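Local coordinates for protein VP5 (PDB 6QGL) that is an envelope protein of a pleomorphic virus of haloarchaea, where it probably drives fusion of the viral and host membranes, at residues T217-T220 / Q225-K228; K207-S212 / M227-W232; Q49-V54 / T220-Q225. All blocks are in the same frame, centred on the assembly; numbering follows the deposited sequence.

Contact 1. Residues T217-T220 / Q225-K228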
loop_
_atom_site.group_PDB
_atom_site.type_symbol
_atom_site.label_atom_id
_atom_site.label_comp_id
_atom_site.label_asym_id
_atom_site.label_seq_id
_atom_site.Cartn_x
_atom_site.Cartn_y
_atom_site.Cartn_z
ATOM N N THR A 217 17.842 4.438 12.755
ATOM C CA THR A 217 16.845 3.373 12.929
ATOM C C THR A 217 16.720 2.607 11.615
ATOM O O THR A 217 17.181 1.473 11.552
ATOM C CB THR A 217 15.540 3.904 13.496
ATOM O OG1 THR A 217 15.015 4.858 12.585
ATOM C CG2 THR A 217 15.711 4.532 14.869
ATOM N N TYR A 218 16.368 3.304 10.534
ATOM C CA TYR A 218 16.260 2.755 9.175
ATOM C C TYR A 218 17.553 2.130 8.616
ATOM O O TYR A 218 18.655 2.507 9.028
ATOM C CB TYR A 218 15.793 3.860 8.220
ATOM C CG TYR A 218 16.707 5.065 8.188
ATOM C CD1 TYR A 218 16.649 6.039 9.183
ATOM C CD2 TYR A 218 17.630 5.238 7.159
ATOM C CE1 TYR A 218 17.498 7.142 9.166
ATOM C CE2 TYR A 218 18.484 6.338 7.130
ATOM C CZ TYR A 218 18.413 7.289 8.135
ATOM O OH TYR A 218 19.247 8.381 8.105
ATOM N N ASN A 219 17.395 1.196 7.657
ATOM C CA ASN A 219 18.485 0.545 6.932
ATOM C C ASN A 219 18.630 1.211 5.558
ATOM O O ASN A 219 17.626 1.614 4.967
ATOM C CB ASN A 219 18.196 -0.952 6.756
ATOM C CG ASN A 219 19.359 -1.790 6.252
ATOM O OD1 ASN A 219 20.527 -1.379 6.250
ATOM N ND2 ASN A 219 19.058 -3.004 5.826
ATOM N N THR A 220 19.875 1.328 5.059
ATOM C CA THR A 220 20.164 1.910 3.745
ATOM C C THR A 220 20.830 0.848 2.868
ATOM O O THR A 220 21.946 0.421 3.163
ATOM C CB THR A 220 20.972 3.219 3.863
ATOM O OG1 THR A 220 20.360 4.079 4.828
ATOM C CG2 THR A 220 21.086 3.958 2.533
ATOM N N GLN A 225 16.213 3.709 1.604
ATOM C CA GLN A 225 16.024 3.726 3.052
ATOM C C GLN A 225 14.729 2.992 3.364
ATOM O O GLN A 225 13.680 3.357 2.836
ATOM C CB GLN A 225 15.952 5.166 3.598
ATOM C CG GLN A 225 17.254 5.956 3.502
ATOM C CD GLN A 225 17.149 7.404 3.942
ATOM O OE1 GLN A 225 18.138 8.140 3.939
ATOM N NE2 GLN A 225 15.964 7.863 4.329
ATOM N N TYR A 226 14.798 1.941 4.190
ATOM C CA TYR A 226 13.620 1.172 4.592
ATOM C C TYR A 226 13.735 0.767 6.058
ATOM O O TYR A 226 14.724 1.132 6.695
ATOM C CB TYR A 226 13.332 -0.003 3.622
ATOM C CG TYR A 226 14.089 -1.292 3.869
ATOM C CD1 TYR A 226 15.479 -1.338 3.799
ATOM C CD2 TYR A 226 13.407 -2.492 4.064
ATOM C CE1 TYR A 226 16.177 -2.529 3.995
ATOM C CE2 TYR A 226 14.094 -3.691 4.248
ATOM C CZ TYR A 226 15.478 -3.704 4.212
ATOM O OH TYR A 226 16.153 -4.889 4.394
ATOM N N MET A 227 12.703 0.076 6.613
ATOM C CA MET A 227 12.611 -0.323 8.027
ATOM C C MET A 227 12.619 0.923 8.919
ATOM O O MET A 227 13.117 0.869 10.045
ATOM C CB MET A 227 13.786 -1.227 8.430
ATOM C CG MET A 227 13.656 -2.651 8.014
ATOM S SD MET A 227 15.246 -3.463 8.304
ATOM C CE MET A 227 15.237 -3.596 10.097
ATOM N N LYS A 228 12.111 2.054 8.394
ATOM C CA LYS A 228 12.083 3.340 9.082
ATOM C C LYS A 228 11.197 3.283 10.310
ATOM O O LYS A 228 10.002 3.000 10.192
ATOM C CB LYS A 228 11.600 4.445 8.130
ATOM C CG LYS A 228 12.677 5.015 7.219
ATOM C CD LYS A 228 12.061 5.790 6.083
ATOM C CE LYS A 228 12.943 6.889 5.566
ATOM N NZ LYS A 228 12.298 7.604 4.434
#

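Contact 2. Residues K207-S212 / M227-W232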
loop_
_atom_site.group_PDB
_atom_site.type_symbol
_atom_site.label_atom_id
_atom_site.label_comp_id
_atom_site.label_asym_id
_atom_site.label_seq_id
_atom_site.Cartn_x
_atom_site.Cartn_y
_atom_site.Cartn_z
ATOM N N LYS A 207 6.925 -0.462 17.861
ATOM C CA LYS A 207 6.477 0.117 19.136
ATOM C C LYS A 207 7.435 1.139 19.753
ATOM O O LYS A 207 6.979 2.186 20.215
ATOM C CB LYS A 207 6.158 -0.982 20.167
ATOM C CG LYS A 207 4.893 -1.784 19.885
ATOM C CD LYS A 207 4.629 -2.782 21.013
ATOM C CE LYS A 207 3.293 -3.473 20.921
ATOM N NZ LYS A 207 2.170 -2.556 21.243
ATOM N N GLU A 208 8.748 0.827 19.805
ATOM C CA GLU A 208 9.751 1.693 20.443
ATOM C C GLU A 208 11.176 1.485 19.931
ATOM O O GLU A 208 11.468 0.467 19.304
ATOM C CB GLU A 208 9.738 1.475 21.978
ATOM C CG GLU A 208 10.073 0.049 22.403
ATOM C CD GLU A 208 10.640 -0.137 23.797
ATOM O OE1 GLU A 208 11.375 0.757 24.276
ATOM O OE2 GLU A 208 10.368 -1.201 24.399
ATOM N N VAL A 209 12.068 2.444 20.256
ATOM C CA VAL A 209 13.506 2.397 19.987
ATOM C C VAL A 209 14.137 2.083 21.349
ATOM O O VAL A 209 14.086 2.919 22.257
ATOM C CB VAL A 209 14.068 3.715 19.378
ATOM C CG1 VAL A 209 15.583 3.656 19.224
ATOM C CG2 VAL A 209 13.424 4.024 18.038
ATOM N N VAL A 210 14.676 0.864 21.505
ATOM C CA VAL A 210 15.312 0.405 22.742
ATOM C C VAL A 210 16.632 1.164 22.973
ATOM O O VAL A 210 16.754 1.869 23.975
ATOM C CB VAL A 210 15.474 -1.144 22.791
ATOM C CG1 VAL A 210 16.122 -1.598 24.099
ATOM C CG2 VAL A 210 14.134 -1.848 22.585
ATOM N N THR A 211 17.604 1.029 22.052
ATOM C CA THR A 211 18.901 1.714 22.145
ATOM C C THR A 211 19.376 2.162 20.766
ATOM O O THR A 211 19.326 1.374 19.819
ATOM C CB THR A 211 19.979 0.813 22.796
ATOM O OG1 THR A 211 20.092 -0.403 22.058
ATOM C CG2 THR A 211 19.720 0.517 24.269
ATOM N N SER A 212 19.854 3.411 20.656
ATOM C CA SER A 212 20.418 3.945 19.413
ATOM C C SER A 212 21.753 4.614 19.720
ATOM O O SER A 212 21.784 5.632 20.416
ATOM C CB SER A 212 19.461 4.921 18.737
ATOM O OG SER A 212 20.038 5.456 17.555
ATOM N N MET A 227 12.703 0.076 6.613
ATOM C CA MET A 227 12.611 -0.323 8.027
ATOM C C MET A 227 12.619 0.923 8.919
ATOM O O MET A 227 13.117 0.869 10.045
ATOM C CB MET A 227 13.786 -1.227 8.430
ATOM C CG MET A 227 13.656 -2.651 8.014
ATOM S SD MET A 227 15.246 -3.463 8.304
ATOM C CE MET A 227 15.237 -3.596 10.097
ATOM N N LYS A 228 12.111 2.054 8.394
ATOM C CA LYS A 228 12.083 3.340 9.082
ATOM C C LYS A 228 11.197 3.283 10.310
ATOM O O LYS A 228 10.002 3.000 10.192
ATOM C CB LYS A 228 11.600 4.445 8.130
ATOM C CG LYS A 228 12.677 5.015 7.219
ATOM C CD LYS A 228 12.061 5.790 6.083
ATOM C CE LYS A 228 12.943 6.889 5.566
ATOM N NZ LYS A 228 12.298 7.604 4.434
ATOM N N PHE A 229 11.786 3.533 11.495
ATOM C CA PHE A 229 11.025 3.545 12.741
ATOM C C PHE A 229 9.944 4.619 12.690
ATOM O O PHE A 229 8.830 4.356 13.118
ATOM C CB PHE A 229 11.932 3.740 13.967
ATOM C CG PHE A 229 11.167 3.973 15.252
ATOM C CD1 PHE A 229 10.608 2.908 15.949
ATOM C CD2 PHE A 229 10.980 5.260 15.745
ATOM C CE1 PHE A 229 9.888 3.124 17.125
ATOM C CE2 PHE A 229 10.259 5.475 16.923
ATOM C CZ PHE A 229 9.736 4.404 17.616
ATOM N N SER A 230 10.268 5.814 12.160
ATOM C CA SER A 230 9.329 6.928 12.029
ATOM C C SER A 230 8.087 6.539 11.208
ATOM O O SER A 230 6.985 6.953 11.560
ATOM C CB SER A 230 10.019 8.148 11.427
ATOM O OG SER A 230 10.334 7.961 10.057
ATOM N N GLU A 231 8.267 5.721 10.145
ATOM C CA GLU A 231 7.174 5.252 9.290
ATOM C C GLU A 231 6.321 4.185 9.998
ATOM O O GLU A 231 5.092 4.310 10.044
ATOM C CB GLU A 231 7.713 4.739 7.937
ATOM C CG GLU A 231 8.075 5.849 6.958
ATOM C CD GLU A 231 8.615 5.461 5.589
ATOM O OE1 GLU A 231 8.702 6.361 4.723
ATOM O OE2 GLU A 231 8.981 4.281 5.380
ATOM N N TRP A 232 6.979 3.152 10.561
ATOM C CA TRP A 232 6.329 2.045 11.269
ATOM C C TRP A 232 5.650 2.471 12.571
ATOM O O TRP A 232 4.551 1.998 12.864
ATOM C CB TRP A 232 7.325 0.905 11.519
ATOM C CG TRP A 232 7.617 0.098 10.291
ATOM C CD1 TRP A 232 8.580 0.340 9.358
ATOM C CD2 TRP A 232 6.909 -1.064 9.844
ATOM N NE1 TRP A 232 8.531 -0.609 8.365
ATOM C CE2 TRP A 232 7.517 -1.488 8.640
ATOM C CE3 TRP A 232 5.831 -1.804 10.358
ATOM C CZ2 TRP A 232 7.079 -2.615 7.934
ATOM C CZ3 TRP A 232 5.388 -2.910 9.651
ATOM C CH2 TRP A 232 6.012 -3.308 8.456
#

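Contact 3. Residues Q49-V54 / T220-Q225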
loop_
_atom_site.group_PDB
_atom_site.type_symbol
_atom_site.label_atom_id
_atom_site.label_comp_id
_atom_site.label_asym_id
_atom_site.label_seq_id
_atom_site.Cartn_x
_atom_site.Cartn_y
_atom_site.Cartn_z
ATOM N N GLN A 49 20.222 -8.398 -7.068
ATOM C CA GLN A 49 19.130 -9.204 -6.520
ATOM C C GLN A 49 18.749 -8.772 -5.106
ATOM O O GLN A 49 17.558 -8.754 -4.788
ATOM C CB GLN A 49 19.440 -10.705 -6.591
ATOM C CG GLN A 49 19.394 -11.248 -8.023
ATOM C CD GLN A 49 19.564 -12.744 -8.163
ATOM O OE1 GLN A 49 19.671 -13.500 -7.190
ATOM N NE2 GLN A 49 19.575 -13.209 -9.404
ATOM N N LEU A 50 19.743 -8.382 -4.273
ATOM C CA LEU A 50 19.482 -7.903 -2.908
ATOM C C LEU A 50 18.801 -6.539 -2.937
ATOM O O LEU A 50 17.860 -6.317 -2.174
ATOM C CB LEU A 50 20.756 -7.826 -2.056
ATOM C CG LEU A 50 21.479 -9.129 -1.737
ATOM C CD1 LEU A 50 22.846 -8.840 -1.196
ATOM C CD2 LEU A 50 20.689 -10.001 -0.775
ATOM N N SER A 51 19.267 -5.633 -3.827
ATOM C CA SER A 51 18.704 -4.293 -4.012
ATOM C C SER A 51 17.246 -4.395 -4.461
ATOM O O SER A 51 16.400 -3.683 -3.919
ATOM C CB SER A 51 19.523 -3.497 -5.025
ATOM O OG SER A 51 18.954 -2.219 -5.265
ATOM N N ASP A 52 16.956 -5.317 -5.406
ATOM C CA ASP A 52 15.615 -5.577 -5.931
ATOM C C ASP A 52 14.662 -6.082 -4.859
ATOM O O ASP A 52 13.505 -5.669 -4.849
ATOM C CB ASP A 52 15.667 -6.558 -7.112
ATOM C CG ASP A 52 16.288 -5.991 -8.375
ATOM O OD1 ASP A 52 16.402 -4.747 -8.479
ATOM O OD2 ASP A 52 16.665 -6.789 -9.258
ATOM N N SER A 53 15.151 -6.955 -3.951
ATOM C CA SER A 53 14.366 -7.504 -2.844
ATOM C C SER A 53 13.980 -6.412 -1.849
ATOM O O SER A 53 12.840 -6.396 -1.383
ATOM C CB SER A 53 15.125 -8.620 -2.137
ATOM O OG SER A 53 15.185 -9.780 -2.949
ATOM N N VAL A 54 14.921 -5.490 -1.550
ATOM C CA VAL A 54 14.713 -4.356 -0.642
ATOM C C VAL A 54 13.653 -3.413 -1.240
ATOM O O VAL A 54 12.694 -3.060 -0.550
ATOM C CB VAL A 54 16.049 -3.637 -0.306
ATOM C CG1 VAL A 54 15.812 -2.278 0.350
ATOM C CG2 VAL A 54 16.935 -4.511 0.575
ATOM N N THR A 220 19.875 1.328 5.059
ATOM C CA THR A 220 20.164 1.910 3.745
ATOM C C THR A 220 20.830 0.848 2.868
ATOM O O THR A 220 21.946 0.421 3.163
ATOM C CB THR A 220 20.972 3.219 3.863
ATOM O OG1 THR A 220 20.360 4.079 4.828
ATOM C CG2 THR A 220 21.086 3.958 2.533
ATOM N N VAL A 221 20.122 0.386 1.825
ATOM C CA VAL A 221 20.623 -0.627 0.885
ATOM C C VAL A 221 20.488 -0.066 -0.528
ATOM O O VAL A 221 19.366 0.143 -0.996
ATOM C CB VAL A 221 19.917 -2.009 1.028
ATOM C CG1 VAL A 221 20.462 -3.023 0.018
ATOM C CG2 VAL A 221 20.024 -2.549 2.450
ATOM N N ASP A 222 21.633 0.189 -1.196
ATOM C CA ASP A 222 21.714 0.740 -2.553
ATOM C C ASP A 222 20.880 2.038 -2.691
ATOM O O ASP A 222 20.012 2.148 -3.562
ATOM C CB ASP A 222 21.345 -0.339 -3.600
ATOM C CG ASP A 222 21.623 0.024 -5.047
ATOM O OD1 ASP A 222 22.722 0.554 -5.328
ATOM O OD2 ASP A 222 20.753 -0.244 -5.900
ATOM N N GLY A 223 21.116 2.977 -1.772
ATOM C CA GLY A 223 20.439 4.271 -1.733
ATOM C C GLY A 223 19.005 4.281 -1.233
ATOM O O GLY A 223 18.439 5.360 -1.031
ATOM N N THR A 224 18.403 3.090 -1.031
ATOM C CA THR A 224 17.027 2.927 -0.558
ATOM C C THR A 224 17.002 2.833 0.960
ATOM O O THR A 224 17.673 1.972 1.532
ATOM C CB THR A 224 16.377 1.694 -1.221
ATOM O OG1 THR A 224 16.457 1.819 -2.642
ATOM C CG2 THR A 224 14.927 1.483 -0.800
ATOM N N GLN A 225 16.213 3.709 1.604
ATOM C CA GLN A 225 16.024 3.726 3.052
ATOM C C GLN A 225 14.729 2.992 3.364
ATOM O O GLN A 225 13.680 3.357 2.836
ATOM C CB GLN A 225 15.952 5.166 3.598
ATOM C CG GLN A 225 17.254 5.956 3.502
ATOM C CD GLN A 225 17.149 7.404 3.942
ATOM O OE1 GLN A 225 18.138 8.140 3.939
ATOM N NE2 GLN A 225 15.964 7.863 4.329
#

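Contact 1. Residues T217-T220 / Q225-K228
Tyr218 and Gln225 run alongside each other in one direction, the phenol ring and the amide turned 39° against each other. Tyr218 CE2 comes to 3.6 Å from Gln225 CD. Nearer the backbone, Lys228 CG meets Tyr218 CB at 3.5 Å, so the lysine crosses the base of the tyrosine at a slant, touching it through CG. On the other face of the strand pair, Asn219 and Tyr226 likewise extend together, amide and ring planes 31° apart, with Asn219 ND2 3.4 Å from Tyr226 CE1. Asn219 CG, anti to the backbone N (chi1 -169°), carries the amide along the tyrosine ring, while Asn219 OD1 accepts a hydrogen bond from Asp150 N and ND2 donates one to Ile148 O. Met227 CG lies over one face of the Tyr226 ring, offset toward the rim. Asn219 and Tyr226 are both buried, their side chains packed on Leu130 of helix 97-140. Between the faces the backbones are joined twice, Asn219 N to Tyr226 O at 2.8 Å and Tyr226 N to Asn219 O at 3.0 Å. Asn219 and Tyr226 form an antiparallel hydrogen-bonded pair, and Thr220 and Gln225 a non-hydrogen-bonded one, the pattern of a short two-stranded beta hairpin.

Contact 2. Residues K207-S212 / M227-W232
Val209 sets one methyl, CG2, over the centre of the Phe229 ring, 3.4 Å from its centroid and only 4° off the ring normal, a CH-pi contact made squarely on one face. Two torsions help to set this up. With chi1 at 171°, the Phe229 ring leaves the first turn of helix 229-257 opposite its own backbone nitrogen and swings out toward strand 209-213. In Val209 it is CG1 that points away from the main-chain nitrogen, leaving CG2 beside that atom as the branch that reaches the ring. On its CE1 side the ring also meets main chain: Phe229 CE1 is 3.5 Å from Glu208 C and 4.1 Å from Lys207 C, the latter at the ring edge. Glu208 N also lies at the edge, in the ring plane, and donates its hydrogen to Asn205 OD1. Meanwhile the side chains of Lys207 and Glu208 start out away from the helix, and Lys207 NZ has a long, weak ion pair with Glu236 further along it. Tyr204 packs on both Val209 and Phe229. No hydrogen bond or salt bridge crosses between the segments; this surface contact joins the edge strand of the four-stranded sheet to the start of the helix by one aromatic ring, so its attraction probably comes mainly from dispersion and the exclusion of water.

Contact 3. Residues Q49-V54 / T220-Q225
The carboxylate of Asp222 is met near its plane and not over a face: Ser51 OG donates to Asp222 OD2 at 2.7 Å, from the anti side and 21° out of the plane. Tyr147 of helix 145-148 packs against both partners. A chi1 of 177° turns Ser51 OG away from its own nitrogen, from helix 43-66 toward the hairpin tip, where Asp222 and Gly223, both with positive phi, occupy the middle of a type I' turn from Val221 to Thr224. The turn is closed by backbone bonds in both directions between Val221 and Thr224, and both side chains point toward helix 43-66. There Val54 divides its methyls: CG2 reaches Val221 CG1 at 3.9 Å, the two side chains crossing at a slant, whereas CG1 lies 4.0 Å from Thr224 CG2, these side chains passing one another antiparallel. Met133 of helix 97-140 adds to the packing on Val54. Asp52 OD1 lies 6.8 Å from Asp222 OD2, and this like charge could raise the pKa of Asp222 a little, though solvent should damp the effect. The tip is thus held by a neutral donor to a probably ionised acceptor, beside a small apolar patch in which Val54 and Val221 are buried.

How the contacts relate
From the N terminus, helix 43-66 comes first, and strand 219-221 returns to it some 165 residues later, so contact 3 closes the longest loop. Contact 2 closes a much shorter one, from strand 209-213 to the start of helix 229-257; contact 1, the hairpin, starts inside that loop and ends on the same stretch, sharing Met227 and Lys228 with contact 2 and Thr220 and Gln225 with contact 3. Contacts 2 and 3 cross along the chain, their centres about 19 Å apart. Tyr226 of contact 1 packs on Val54 of contact 3, Thr217 on Val209 and Phe229 of contact 2. The hairpin thus links helix 43-66 with the junction of the four-stranded sheet and the later helix.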